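Local atomic coordinates of B- and T-lymphocyte attenuator (Mus musculus, PDB entry 1XAU), a protein that acts as an inhibitory lymphocyte receptor that dampens antigen receptor signalling through the phosphatases SHP-1 and SHP-2 and interacts with the herpesvirus entry mediator TNFRSF14. Residues L16-N21 with E35-Y40; E30-E35 with L81-I86; P45-C50 with C96-N101. One frame throughout, in Å; residues are numbered along the deposited sequence.

The three contacts illustrate how an immunoglobulin beta sandwich, here the receptor's ectodomain, is knit within and between its two sheets. Contacts 1 and 2 lie about 17 Å apart, centre to centre, and use successive parts of strand 32-39, sharing Glu-35. Contact 3 belongs to the facing sheet, with its centre about 12 Å from that of contact 1 and about 19 Å from that of contact 2. The Cys-36 SG to Cys-96 SG disulfide (2.0 Å) joins contacts 1 and 3, while Trp-49 packs against Leu-81 and Ile-34 of contact 2. One cadmium ion lies about 7 Å from the side chain of Asn-17, and a second about 6 Å from that of Phe-32.

Contact 1: L16-N21 with E35-Y40; sequences LNIKRN and ECPVKY
Leu-16 lies beside Val-38 in an antiparallel, non-hydrogen-bonded pair, the two side chains running the same way into the sandwich. The leucine does its touching with one methyl: CD2 sits 3.9 Å from Val-38 CG2, equally near the other valine methyl, CG1. Because chi1 of -60° puts CG beside the backbone N, this branch also comes within 4.1 Å of Cys-36 SG and so packs against the canonical intersheet disulfide, Cys-36 to Cys-96.

At Asn-17 the backbone takes over. Its N donates to Pro-37 O over 2.9 Å, almost straight at 176°, although the donor is tilted 23° from the carbonyl plane. This bond ties the edge segment to a proline, which has no N-H with which to return a bond. The pyrrolidine ring instead lies against the Asn-17 backbone, its CD 3.7 Å from Asn-17 O, while Pro-37 CB meets Asn-17 CB at 4.1 Å.

Ile-18 closes the contact. Its CG1 branch, held beside the backbone N, passes alongside the opposite main chain and approaches Glu-35 O to 3.5 Å. The same carbon is 4.2 Å from Cys-36 CB and also borders Pro-37 CD, so one methylene spans three consecutive residues. Beyond this point the chain from Lys-19 to Asn-21 leaves strand 32-39.

The departure is what an immunoglobulin domain with a split first strand looks like: residues 15-16 edge one sheet, and the chain then crosses to form strand 22-26 at the edge of the other. Within the first sheet, strand 32-39 separates segment 16-21 from strand 78-83, where Phe-79 shares a backbone hydrogen bond with Cys-36. Leu-16 and Ile-18 meanwhile reach across the sandwich to Cys-96 on strand 92-100 and Ser-107 on strand 103-114.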
loop_
_atom_site.group_PDB
_atom_site.type_symbol
_atom_site.label_atom_id
_atom_site.label_comp_id
_atom_site.label_asym_id
_atom_site.label_seq_id
_atom_site.Cartn_x
_atom_site.Cartn_y
_atom_site.Cartn_z
ATOM N N LEU A 16 -8.270 1.341 7.026
ATOM C CA LEU A 16 -6.973 0.986 6.373
ATOM C C LEU A 16 -5.966 1.429 7.443
ATOM O O LEU A 16 -5.911 2.613 7.837
ATOM C CB LEU A 16 -6.840 1.796 5.076
ATOM C CG LEU A 16 -7.935 1.539 4.072
ATOM C CD1 LEU A 16 -7.635 2.336 2.782
ATOM C CD2 LEU A 16 -8.039 0.043 3.730
ATOM N N ASN A 17 -5.213 0.449 7.941
ATOM C CA ASN A 17 -4.387 0.645 9.094
ATOM C C ASN A 17 -2.858 0.671 9.003
ATOM O O ASN A 17 -2.170 0.079 9.817
ATOM C CB ASN A 17 -4.850 -0.354 10.169
ATOM C CG ASN A 17 -6.255 -0.007 10.735
ATOM O OD1 ASN A 17 -6.678 1.140 10.685
ATOM N ND2 ASN A 17 -6.953 -0.995 11.311
ATOM N N ILE A 18 -2.328 1.359 8.005
ATOM C CA ILE A 18 -0.875 1.541 7.945
ATOM C C ILE A 18 -0.628 2.460 9.173
ATOM O O ILE A 18 -1.420 3.379 9.397
ATOM C CB ILE A 18 -0.542 2.300 6.661
ATOM C CG1 ILE A 18 -0.695 1.337 5.483
ATOM C CG2 ILE A 18 0.893 2.948 6.713
ATOM C CD1 ILE A 18 -0.441 2.018 4.116
ATOM N N LYS A 19 0.429 2.225 9.941
ATOM C CA LYS A 19 0.726 3.109 11.087
ATOM C C LYS A 19 1.165 4.479 10.656
ATOM O O LYS A 19 1.873 4.607 9.653
ATOM C CB LYS A 19 1.833 2.509 11.946
ATOM C CG LYS A 19 1.291 1.544 13.001
ATOM C CD LYS A 19 2.434 1.016 13.900
ATOM C CE LYS A 19 2.400 1.691 15.277
ATOM N NZ LYS A 19 1.022 1.531 15.968
ATOM N N ARG A 20 0.790 5.494 11.430
ATOM C CA ARG A 20 1.163 6.875 11.118
ATOM C C ARG A 20 2.678 7.013 11.103
ATOM O O ARG A 20 3.351 6.355 11.851
ATOM C CB ARG A 20 0.599 7.823 12.172
ATOM C CG ARG A 20 0.501 9.268 11.715
ATOM C CD ARG A 20 0.229 10.168 12.948
ATOM N NE ARG A 20 -1.080 10.821 12.911
ATOM C CZ ARG A 20 -1.500 11.633 11.935
ATOM N NH1 ARG A 20 -0.696 11.893 10.899
ATOM N NH2 ARG A 20 -2.740 12.155 11.973
ATOM N N ASN A 21 3.214 7.819 10.218
ATOM C CA ASN A 21 4.667 8.010 10.250
ATOM C C ASN A 21 5.432 6.739 9.911
ATOM O O ASN A 21 6.545 6.577 10.340
ATOM C CB ASN A 21 4.991 8.477 11.678
ATOM C CG ASN A 21 6.474 8.644 11.951
ATOM O OD1 ASN A 21 7.198 9.345 11.187
ATOM N ND2 ASN A 21 6.958 8.017 13.072
ATOM N N GLU A 35 2.843 -3.044 3.165
ATOM C CA GLU A 35 1.590 -3.662 3.550
ATOM C C GLU A 35 0.566 -2.671 4.015
ATOM O O GLU A 35 0.900 -1.735 4.734
ATOM C CB GLU A 35 1.888 -4.563 4.743
ATOM C CG GLU A 35 2.868 -5.699 4.420
ATOM C CD GLU A 35 3.042 -6.651 5.574
ATOM O OE1 GLU A 35 2.600 -6.384 6.745
ATOM O OE2 GLU A 35 3.621 -7.701 5.299
ATOM N N CYS A 36 -0.688 -3.013 3.750
ATOM C CA CYS A 36 -1.813 -2.164 4.194
ATOM C C CYS A 36 -2.790 -3.052 4.951
ATOM O O CYS A 36 -3.573 -3.750 4.322
ATOM C CB CYS A 36 -2.427 -1.556 2.942
ATOM S SG CYS A 36 -4.071 -0.777 3.018
ATOM N N PRO A 37 -2.711 -3.107 6.281
ATOM C CA PRO A 37 -3.658 -3.953 7.054
ATOM C C PRO A 37 -5.093 -3.399 6.805
ATOM O O PRO A 37 -5.297 -2.178 6.780
ATOM C CB PRO A 37 -3.226 -3.719 8.488
ATOM C CG PRO A 37 -1.824 -3.435 8.414
ATOM C CD PRO A 37 -1.732 -2.482 7.206
ATOM N N VAL A 38 -6.076 -4.259 6.618
ATOM C CA VAL A 38 -7.442 -3.811 6.339
ATOM C C VAL A 38 -8.435 -4.450 7.281
ATOM O O VAL A 38 -8.531 -5.716 7.325
ATOM C CB VAL A 38 -7.882 -4.183 4.883
ATOM C CG1 VAL A 38 -9.252 -3.591 4.542
ATOM C CG2 VAL A 38 -6.791 -3.647 3.851
ATOM N N LYS A 39 -9.137 -3.617 8.042
ATOM C CA LYS A 39 -10.189 -4.127 8.936
ATOM C C LYS A 39 -11.535 -3.957 8.180
ATOM O O LYS A 39 -11.854 -2.895 7.701
ATOM C CB LYS A 39 -10.261 -3.308 10.237
ATOM C CG LYS A 39 -11.363 -3.820 11.206
ATOM C CD LYS A 39 -11.472 -2.863 12.430
ATOM C CE LYS A 39 -12.369 -3.427 13.534
ATOM N NZ LYS A 39 -13.745 -3.835 13.050
ATOM N N TYR A 40 -12.318 -5.010 8.017
ATOM C CA TYR A 40 -13.591 -4.817 7.326
ATOM C C TYR A 40 -14.595 -5.705 8.040
ATOM O O TYR A 40 -14.176 -6.529 8.870
ATOM C CB TYR A 40 -13.493 -5.098 5.823
ATOM C CG TYR A 40 -13.086 -6.480 5.458
ATOM C CD1 TYR A 40 -14.038 -7.491 5.256
ATOM C CD2 TYR A 40 -11.752 -6.779 5.252
ATOM C CE1 TYR A 40 -13.633 -8.796 4.846
ATOM C CE2 TYR A 40 -11.345 -8.022 4.847
ATOM C CZ TYR A 40 -12.288 -9.030 4.640
ATOM O OH TYR A 40 -11.805 -10.237 4.190
#

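Contact 2: E30-E35 with L81-I86; sequences ELFKIE and LHFKPI
Phe-32 and Phe-83 stand side by side on the inner face of the sheet, their CD2 atoms 4.1 Å apart, with Phe-83 meeting the Phe-32 ring at its edge. Ile-86 wedges in through CD1, which lies 3.9 Å from Phe-32 CD2 and over one face of the Phe-83 ring. Next along this face, Ile-34 CG1 rests 3.8 Å from Leu-81 CB; chi1 of 56° turns that branch toward the leucine, with Ile-34 CD1 3.9 Å from Leu-81 CD2.

Around these side chains runs regular antiparallel bonding. Phe-32 and Phe-83 exchange a pair of hydrogen bonds, as do Ile-34 and Leu-81, and between them Lys-33 CA brings a C-H to within 3.2 Å of Leu-81 O. Past the cis peptide before Pro-85, Ile-86 N still reaches Glu-30 O at 2.9 Å.

On the outer face Lys-33 CB only brushes the imidazole of His-82. That ring is held by Ser-69 and stacks on Tyr-67. At the start of segment 30-35, Glu-30 OE1 accepts a hydrogen bond from Trp-27 N. The pairing of strands 32-39 and 78-83 thus rests on main-chain bonds and inward apolar packing, with the polar ends of His-82 and Glu-30 bonded to other neighbours.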
loop_
_atom_site.group_PDB
_atom_site.type_symbol
_atom_site.label_atom_id
_atom_site.label_comp_id
_atom_site.label_asym_id
_atom_site.label_seq_id
_atom_site.Cartn_x
_atom_site.Cartn_y
_atom_site.Cartn_z
ATOM N N GLU A 30 16.462 -5.593 -4.483
ATOM C CA GLU A 30 15.817 -6.531 -3.567
ATOM C C GLU A 30 14.352 -6.753 -3.924
ATOM O O GLU A 30 13.749 -5.878 -4.569
ATOM C CB GLU A 30 15.752 -5.974 -2.128
ATOM C CG GLU A 30 17.037 -5.896 -1.400
ATOM C CD GLU A 30 16.781 -5.451 0.055
ATOM O OE1 GLU A 30 16.114 -4.380 0.277
ATOM O OE2 GLU A 30 17.239 -6.175 0.955
ATOM N N LEU A 31 13.795 -7.929 -3.551
ATOM C CA LEU A 31 12.303 -8.175 -3.667
ATOM C C LEU A 31 11.835 -7.428 -2.415
ATOM O O LEU A 31 12.343 -7.713 -1.336
ATOM C CB LEU A 31 11.961 -9.652 -3.474
ATOM C CG LEU A 31 11.673 -10.355 -4.813
ATOM C CD1 LEU A 31 12.556 -9.861 -5.846
ATOM C CD2 LEU A 31 11.674 -11.860 -4.665
ATOM N N PHE A 32 10.854 -6.538 -2.488
ATOM C CA PHE A 32 10.492 -5.764 -1.272
ATOM C C PHE A 32 8.982 -5.607 -1.261
ATOM O O PHE A 32 8.349 -5.646 -2.321
ATOM C CB PHE A 32 11.111 -4.366 -1.366
ATOM C CG PHE A 32 10.867 -3.463 -0.121
ATOM C CD1 PHE A 32 11.676 -3.616 1.010
ATOM C CD2 PHE A 32 9.902 -2.469 -0.135
ATOM C CE1 PHE A 32 11.509 -2.751 2.154
ATOM C CE2 PHE A 32 9.737 -1.596 1.026
ATOM C CZ PHE A 32 10.539 -1.769 2.132
ATOM N N LYS A 33 8.368 -5.470 -0.090
ATOM C CA LYS A 33 6.949 -5.259 -0.093
ATOM C C LYS A 33 6.496 -4.252 0.966
ATOM O O LYS A 33 7.237 -4.021 1.959
ATOM C CB LYS A 33 6.197 -6.561 0.197
ATOM C CG LYS A 33 6.536 -7.258 1.560
ATOM C CD LYS A 33 5.709 -8.564 1.761
ATOM C CE LYS A 33 6.275 -9.269 3.056
ATOM N NZ LYS A 33 5.504 -10.456 3.664
ATOM N N ILE A 34 5.353 -3.594 0.719
ATOM C CA ILE A 34 4.757 -2.772 1.766
ATOM C C ILE A 34 3.346 -3.287 1.973
ATOM O O ILE A 34 2.741 -3.929 1.110
ATOM C CB ILE A 34 4.773 -1.293 1.469
ATOM C CG1 ILE A 34 4.096 -1.016 0.179
ATOM C CG2 ILE A 34 6.263 -0.814 1.489
ATOM C CD1 ILE A 34 4.166 0.532 -0.180
ATOM N N GLU A 35 2.843 -3.044 3.165
ATOM C CA GLU A 35 1.590 -3.662 3.550
ATOM C C GLU A 35 0.566 -2.671 4.015
ATOM O O GLU A 35 0.900 -1.735 4.734
ATOM C CB GLU A 35 1.888 -4.563 4.743
ATOM C CG GLU A 35 2.868 -5.699 4.420
ATOM C CD GLU A 35 3.042 -6.651 5.574
ATOM O OE1 GLU A 35 2.600 -6.384 6.745
ATOM O OE2 GLU A 35 3.621 -7.701 5.299
ATOM N N LEU A 81 1.692 -4.642 -1.545
ATOM C CA LEU A 81 2.279 -4.154 -2.799
ATOM C C LEU A 81 3.656 -4.801 -2.858
ATOM O O LEU A 81 4.516 -4.575 -1.978
ATOM C CB LEU A 81 2.345 -2.614 -2.783
ATOM C CG LEU A 81 3.039 -2.061 -4.040
ATOM C CD1 LEU A 81 2.094 -2.319 -5.274
ATOM C CD2 LEU A 81 3.311 -0.551 -3.845
ATOM N N HIS A 82 3.932 -5.538 -3.935
ATOM C CA HIS A 82 5.219 -6.265 -4.076
ATOM C C HIS A 82 6.061 -5.664 -5.187
ATOM O O HIS A 82 5.585 -5.552 -6.326
ATOM C CB HIS A 82 4.956 -7.682 -4.511
ATOM C CG HIS A 82 4.095 -8.455 -3.570
ATOM N ND1 HIS A 82 4.613 -9.254 -2.586
ATOM C CD2 HIS A 82 2.751 -8.612 -3.525
ATOM C CE1 HIS A 82 3.617 -9.877 -1.964
ATOM N NE2 HIS A 82 2.480 -9.512 -2.514
ATOM N N PHE A 83 7.283 -5.286 -4.887
ATOM C CA PHE A 83 8.190 -4.746 -5.884
ATOM C C PHE A 83 9.153 -5.911 -6.231
ATOM O O PHE A 83 9.879 -6.435 -5.336
ATOM C CB PHE A 83 9.044 -3.620 -5.278
ATOM C CG PHE A 83 8.249 -2.440 -4.787
ATOM C CD1 PHE A 83 8.185 -1.294 -5.582
ATOM C CD2 PHE A 83 7.590 -2.469 -3.565
ATOM C CE1 PHE A 83 7.450 -0.155 -5.137
ATOM C CE2 PHE A 83 6.828 -1.333 -3.108
ATOM C CZ PHE A 83 6.782 -0.174 -3.931
ATOM N N LYS A 84 9.213 -6.273 -7.510
ATOM C CA LYS A 84 9.984 -7.422 -7.972
ATOM C C LYS A 84 10.795 -7.055 -9.203
ATOM O O LYS A 84 10.371 -7.343 -10.342
ATOM C CB LYS A 84 8.998 -8.546 -8.348
ATOM C CG LYS A 84 9.670 -9.891 -8.748
ATOM C CD LYS A 84 8.650 -11.034 -8.920
ATOM C CE LYS A 84 9.341 -12.285 -9.618
ATOM N NZ LYS A 84 8.701 -13.648 -9.223
ATOM N N PRO A 85 11.935 -6.403 -9.002
ATOM C CA PRO A 85 12.484 -6.002 -7.698
ATOM C C PRO A 85 12.194 -4.529 -7.537
ATOM O O PRO A 85 11.653 -3.911 -8.454
ATOM C CB PRO A 85 13.994 -6.181 -7.899
ATOM C CG PRO A 85 14.192 -5.727 -9.307
ATOM C CD PRO A 85 12.935 -6.246 -10.078
ATOM N N ILE A 86 12.628 -3.951 -6.422
ATOM C CA ILE A 86 12.488 -2.542 -6.196
ATOM C C ILE A 86 13.630 -1.747 -6.869
ATOM O O ILE A 86 14.748 -2.288 -7.085
ATOM C CB ILE A 86 12.414 -2.223 -4.697
ATOM C CG1 ILE A 86 11.952 -0.761 -4.584
ATOM C CG2 ILE A 86 13.790 -2.432 -4.020
ATOM C CD1 ILE A 86 11.380 -0.550 -3.211
#

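Contact 3: P45-C50 with C96-N101; sequences PNVTWC and CSTNFN
Cys-96 and Trp-49 face each other across an antiparallel non-hydrogen-bonded pair and belong to the signature core of the immunoglobulin fold, a buried tryptophan packed beside the intersheet disulfide. Cys-96 CB hangs over one face of the indole, 4.2 Å from the centroid of the six-membered ring and only 9° off its normal, a CH-pi contact. The sulfur stands farther out above the same ring, in a more distant sulfur-aromatic contact, and bonds to Cys-36 of the other sheet. Val-47 CG1 approaches Cys-96 CB from the opposite strand to 3.7 Å, adding an aliphatic neighbour to the group that covers the ring.

The outward face is polar. Ser-97 OG comes 3.6 Å from SG of Cys-50, whose natural disulfide is absent here because its partner position holds Trp-57, and also lies near Thr-48 OG1, while the backbones of Thr-48 and Ser-97 bond to each other in both directions.

Toward Pro-45 the strands diverge, and side chains and water fill in for the backbone. Pro-45 CB packs obliquely on the Phe-100 ring, 3.6 Å from CD1. Thr-98 swings its hydroxyl opposite its own backbone N (chi1 -179°), which carries OG1 to Asn-46 O at 2.8 Å; the donor stands above the carbonyl plane, 55° out of it.

Two waters complete this splayed end of the pairing. One accepts from Asn-46 N and donates a longer bond to Asn-99 O. The other accepts from Asn-99 N and donates to Asn-46 O at 2.7 Å, giving that carbonyl oxygen a second donor besides Thr-98 OG1.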
loop_
_atom_site.group_PDB
_atom_site.type_symbol
_atom_site.label_atom_id
_atom_site.label_comp_id
_atom_site.label_asym_id
_atom_site.label_seq_id
_atom_site.Cartn_x
_atom_site.Cartn_y
_atom_site.Cartn_z
ATOM N N PRO A 45 -13.091 -4.976 0.909
ATOM C CA PRO A 45 -13.157 -3.838 -0.032
ATOM C C PRO A 45 -12.141 -3.970 -1.206
ATOM O O PRO A 45 -11.238 -4.735 -1.083
ATOM C CB PRO A 45 -12.803 -2.621 0.857
ATOM C CG PRO A 45 -12.057 -3.208 1.958
ATOM C CD PRO A 45 -12.720 -4.542 2.265
ATOM N N ASN A 46 -12.334 -3.248 -2.320
ATOM C CA ASN A 46 -11.379 -3.292 -3.450
ATOM C C ASN A 46 -10.455 -2.143 -3.017
ATOM O O ASN A 46 -10.840 -0.985 -3.017
ATOM C CB ASN A 46 -12.047 -2.888 -4.772
ATOM C CG ASN A 46 -11.074 -2.908 -5.968
ATOM O OD1 ASN A 46 -9.873 -3.251 -5.849
ATOM N ND2 ASN A 46 -11.601 -2.591 -7.149
ATOM N N VAL A 47 -9.239 -2.483 -2.669
ATOM C CA VAL A 47 -8.319 -1.466 -2.205
ATOM C C VAL A 47 -7.287 -1.180 -3.276
ATOM O O VAL A 47 -6.901 -2.123 -3.972
ATOM C CB VAL A 47 -7.574 -2.000 -1.012
ATOM C CG1 VAL A 47 -6.547 -0.922 -0.477
ATOM C CG2 VAL A 47 -8.607 -2.346 0.118
ATOM N N THR A 48 -6.855 0.062 -3.389
ATOM C CA THR A 48 -5.843 0.371 -4.401
ATOM C C THR A 48 -4.667 1.124 -3.797
ATOM O O THR A 48 -4.805 1.711 -2.762
ATOM C CB THR A 48 -6.440 1.160 -5.575
ATOM O OG1 THR A 48 -6.922 2.393 -5.133
ATOM C CG2 THR A 48 -7.705 0.454 -6.118
ATOM N N TRP A 49 -3.515 1.100 -4.448
ATOM C CA TRP A 49 -2.360 1.802 -3.883
ATOM C C TRP A 49 -2.236 3.118 -4.628
ATOM O O TRP A 49 -2.555 3.204 -5.838
ATOM C CB TRP A 49 -1.079 0.990 -4.125
ATOM C CG TRP A 49 -0.974 -0.165 -3.151
ATOM C CD1 TRP A 49 -1.383 -1.491 -3.333
ATOM C CD2 TRP A 49 -0.484 -0.077 -1.835
ATOM N NE1 TRP A 49 -1.131 -2.219 -2.183
ATOM C CE2 TRP A 49 -0.580 -1.379 -1.246
ATOM C CE3 TRP A 49 0.037 0.987 -1.072
ATOM C CZ2 TRP A 49 -0.151 -1.637 0.057
ATOM C CZ3 TRP A 49 0.460 0.741 0.215
ATOM C CH2 TRP A 49 0.375 -0.597 0.781
ATOM N N CYS A 50 -1.700 4.098 -3.919
ATOM C CA CYS A 50 -1.470 5.418 -4.470
ATOM C C CYS A 50 -0.032 5.811 -4.142
ATOM O O CYS A 50 0.525 5.343 -3.156
ATOM C CB CYS A 50 -2.337 6.498 -3.810
ATOM S SG CYS A 50 -4.113 6.198 -3.890
ATOM N N CYS A 96 -2.843 3.515 0.781
ATOM C CA CYS A 96 -3.844 2.661 0.138
ATOM C C CYS A 96 -5.219 3.359 0.351
ATOM O O CYS A 96 -5.380 4.183 1.272
ATOM C CB CYS A 96 -3.769 1.181 0.717
ATOM S SG CYS A 96 -3.713 1.189 2.566
ATOM N N SER A 97 -6.173 3.104 -0.530
ATOM C CA SER A 97 -7.482 3.768 -0.367
ATOM C C SER A 97 -8.534 2.859 -0.941
ATOM O O SER A 97 -8.247 1.903 -1.676
ATOM C CB SER A 97 -7.582 5.125 -1.098
ATOM O OG SER A 97 -7.138 4.960 -2.423
ATOM N N THR A 98 -9.782 3.153 -0.601
ATOM C CA THR A 98 -10.813 2.339 -1.151
ATOM C C THR A 98 -12.072 3.205 -1.194
ATOM O O THR A 98 -12.231 4.089 -0.377
ATOM C CB THR A 98 -11.052 1.050 -0.297
ATOM O OG1 THR A 98 -12.096 0.270 -0.917
ATOM C CG2 THR A 98 -11.532 1.385 1.092
ATOM N N ASN A 99 -12.918 2.958 -2.183
ATOM C CA ASN A 99 -14.217 3.643 -2.332
ATOM C C ASN A 99 -15.048 2.427 -1.926
ATOM O O ASN A 99 -15.101 1.414 -2.661
ATOM C CB ASN A 99 -14.505 4.006 -3.806
ATOM C CG ASN A 99 -13.456 4.917 -4.397
ATOM O OD1 ASN A 99 -12.774 5.668 -3.654
ATOM N ND2 ASN A 99 -13.316 4.897 -5.746
ATOM N N PHE A 100 -15.621 2.461 -0.741
ATOM C CA PHE A 100 -16.381 1.285 -0.330
ATOM C C PHE A 100 -17.675 1.772 0.274
ATOM O O PHE A 100 -17.645 2.537 1.244
ATOM C CB PHE A 100 -15.615 0.490 0.713
ATOM C CG PHE A 100 -16.279 -0.818 1.074
ATOM C CD1 PHE A 100 -16.307 -1.878 0.156
ATOM C CD2 PHE A 100 -16.854 -1.002 2.335
ATOM C CE1 PHE A 100 -16.885 -3.112 0.483
ATOM C CE2 PHE A 100 -17.435 -2.226 2.668
ATOM C CZ PHE A 100 -17.446 -3.284 1.736
ATOM N N ASN A 101 -18.804 1.317 -0.259
ATOM C CA ASN A 101 -20.075 1.830 0.257
ATOM C C ASN A 101 -20.127 3.214 -0.430
ATOM O O ASN A 101 -19.832 3.328 -1.636
ATOM C CB ASN A 101 -20.002 1.945 1.788
ATOM C CG ASN A 101 -21.191 2.682 2.402
ATOM O OD1 ASN A 101 -22.247 2.842 1.756
ATOM N ND2 ASN A 101 -21.041 3.109 3.674
HETATM O O HOH W 1 -14.676 -1.812 -2.677
HETATM O O HOH W 2 -12.070 0.992 -4.389
#